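Local coordinates for protein prolyl oligopeptidase (PDB 1YR2) that probably hydrolyses oligopeptides on the carboxyl side of proline, and far less readily of alanine, as a serine endopeptidase of the S9A family, at residues S426-P431 / T503-A508. Residues are numbered along the deposited sequence; the frame is centred on the assembly and turned at random.
Sequences SSFTQP and TPWFSA
The carbonyl O of Phe428 takes a hydrogen bond from a water, 2.7 Å away, and that water accepts the backbone N-H of Ser507. A second water bridges Ser426 OG and the backbone N of Phe506, at 3.0 Å from each. No direct hydrogen bond joins 426-431 to 503-508. Pro431 lies flat over one face of the Phe506 ring in a CH-pi contact; its CG sits 3.6 Å from the ring centroid, 2° off the normal. The Phe506 side chain extends away from its own N (chi1 179°), which brings the ring to this proline. Ser427 O lies in the ring plane, at the edge. With an alanine in place of Phe506, Pro431 would probably lose its aromatic partner and a gap open beside the turn. Phe428 points its edge at the six-membered ring of Trp505 in an offset edge-to-face pair, planes at 62°. Its CE2 meets Pro504 CB at 3.8 Å, and Phe477 meets the Phe428 ring. Phe428 CA also makes a CA-H...O contact of 3.3 Å with Trp505 O. Ser427 OG, beside Pro504 CB, is satisfied by a hydrogen bond to Ile406 O. Residues 427-430 form a type I beta turn, the hairpin tip between strands 421-427 and 433-438 of a propeller blade. It meets the loop before helix 508-514 at the interface of the beta-propeller and alpha/beta-hydrolase domains, the two-domain architecture of prolyl oligopeptidases.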
loop_
_atom_site.group_PDB
_atom_site.type_symbol
_atom_site.label_atom_id
_atom_site.label_comp_id
_atom_site.label_asym_id
_atom_site.label_seq_id
_atom_site.Cartn_x
_atom_site.Cartn_y
_atom_site.Cartn_z
ATOM N N SER A 426 9.781 -1.557 -4.824
ATOM C CA SER A 426 8.883 -2.660 -5.147
ATOM C C SER A 426 8.117 -2.359 -6.429
ATOM O O SER A 426 8.042 -1.186 -6.883
ATOM C CB SER A 426 7.947 -2.925 -3.988
ATOM O OG SER A 426 6.880 -1.996 -4.029
ATOM N N SER A 427 7.578 -3.387 -7.057
ATOM C CA SER A 427 6.746 -3.175 -8.221
ATOM C C SER A 427 5.931 -4.423 -8.496
ATOM O O SER A 427 6.006 -5.355 -7.747
ATOM C CB SER A 427 7.593 -2.809 -9.463
ATOM O OG SER A 427 6.761 -2.199 -10.447
ATOM N N PHE A 428 5.154 -4.437 -9.580
ATOM C CA PHE A 428 4.267 -5.567 -9.854
ATOM C C PHE A 428 5.034 -6.875 -10.016
ATOM O O PHE A 428 4.488 -7.939 -9.745
ATOM C CB PHE A 428 3.391 -5.291 -11.069
ATOM C CG PHE A 428 2.565 -4.077 -10.936
ATOM C CD1 PHE A 428 1.485 -4.062 -10.087
ATOM C CD2 PHE A 428 2.912 -2.894 -11.614
ATOM C CE1 PHE A 428 0.716 -2.930 -9.923
ATOM C CE2 PHE A 428 2.102 -1.747 -11.501
ATOM C CZ PHE A 428 1.016 -1.768 -10.625
ATOM N N THR A 429 6.312 -6.811 -10.403
ATOM C CA THR A 429 7.114 -8.034 -10.517
ATOM C C THR A 429 8.327 -8.010 -9.642
ATOM O O THR A 429 9.280 -8.782 -9.855
ATOM C CB THR A 429 7.567 -8.238 -11.956
ATOM O OG1 THR A 429 8.218 -7.028 -12.402
ATOM C CG2 THR A 429 6.325 -8.410 -12.844
ATOM N N GLN A 430 8.289 -7.182 -8.620
ATOM C CA GLN A 430 9.400 -7.059 -7.669
ATOM C C GLN A 430 8.876 -6.926 -6.260
ATOM O O GLN A 430 8.475 -5.838 -5.823
ATOM C CB GLN A 430 10.284 -5.885 -8.065
ATOM C CG GLN A 430 11.453 -5.591 -7.136
ATOM C CD GLN A 430 12.404 -6.733 -7.091
ATOM O OE1 GLN A 430 13.224 -6.879 -7.993
ATOM N NE2 GLN A 430 12.298 -7.562 -6.055
ATOM N N PRO A 431 8.855 -8.013 -5.494
ATOM C CA PRO A 431 8.585 -7.872 -4.072
ATOM C C PRO A 431 9.585 -6.912 -3.429
ATOM O O PRO A 431 10.733 -6.846 -3.873
ATOM C CB PRO A 431 8.749 -9.302 -3.538
ATOM C CG PRO A 431 8.641 -10.180 -4.745
ATOM C CD PRO A 431 9.172 -9.396 -5.879
ATOM N N THR A 503 -0.479 3.204 -7.087
ATOM C CA THR A 503 0.922 3.171 -7.464
ATOM C C THR A 503 1.414 1.733 -7.424
ATOM O O THR A 503 0.762 0.918 -6.832
ATOM C CB THR A 503 1.773 4.011 -6.499
ATOM O OG1 THR A 503 1.479 3.664 -5.146
ATOM C CG2 THR A 503 1.365 5.447 -6.567
ATOM N N PRO A 504 2.517 1.408 -8.097
ATOM C CA PRO A 504 2.926 0.003 -8.171
ATOM C C PRO A 504 3.164 -0.661 -6.800
ATOM O O PRO A 504 3.692 -0.059 -5.892
ATOM C CB PRO A 504 4.236 0.052 -8.980
ATOM C CG PRO A 504 4.101 1.290 -9.834
ATOM C CD PRO A 504 3.426 2.278 -8.889
ATOM N N TRP A 505 2.809 -1.929 -6.713
ATOM C CA TRP A 505 3.094 -2.760 -5.558
ATOM C C TRP A 505 3.178 -4.211 -6.029
ATOM O O TRP A 505 2.740 -4.524 -7.132
ATOM C CB TRP A 505 2.028 -2.584 -4.480
ATOM C CG TRP A 505 0.758 -3.359 -4.648
ATOM C CD1 TRP A 505 0.419 -4.508 -4.000
ATOM C CD2 TRP A 505 -0.341 -3.045 -5.503
ATOM N NE1 TRP A 505 -0.820 -4.947 -4.422
ATOM C CE2 TRP A 505 -1.301 -4.057 -5.349
ATOM C CE3 TRP A 505 -0.596 -2.019 -6.418
ATOM C CZ2 TRP A 505 -2.506 -4.056 -6.034
ATOM C CZ3 TRP A 505 -1.816 -2.007 -7.101
ATOM C CH2 TRP A 505 -2.752 -3.032 -6.903
ATOM N N PHE A 506 3.676 -5.070 -5.172
ATOM C CA PHE A 506 3.788 -6.480 -5.513
ATOM C C PHE A 506 2.598 -7.236 -4.975
ATOM O O PHE A 506 2.382 -7.273 -3.765
ATOM C CB PHE A 506 5.122 -7.118 -5.012
ATOM C CG PHE A 506 5.200 -8.571 -5.351
ATOM C CD1 PHE A 506 5.466 -8.950 -6.618
ATOM C CD2 PHE A 506 4.890 -9.540 -4.409
ATOM C CE1 PHE A 506 5.462 -10.312 -7.010
ATOM C CE2 PHE A 506 4.893 -10.898 -4.759
ATOM C CZ PHE A 506 5.177 -11.276 -6.070
ATOM N N SER A 507 1.836 -7.854 -5.877
ATOM C CA SER A 507 0.714 -8.702 -5.564
ATOM C C SER A 507 1.049 -10.117 -6.020
ATOM O O SER A 507 1.266 -10.332 -7.217
ATOM C CB SER A 507 -0.520 -8.241 -6.379
ATOM O OG SER A 507 -1.553 -9.194 -6.327
ATOM N N ALA A 508 1.047 -11.050 -5.094
ATOM C CA ALA A 508 1.259 -12.450 -5.425
ATOM C C ALA A 508 0.156 -12.981 -6.367
ATOM O O ALA A 508 0.422 -13.777 -7.265
ATOM C CB ALA A 508 1.343 -13.282 -4.162
HETATM O O HOH W 1 4.884 -3.878 -2.735
HETATM O O HOH W 2 1.945 -8.106 -8.746
#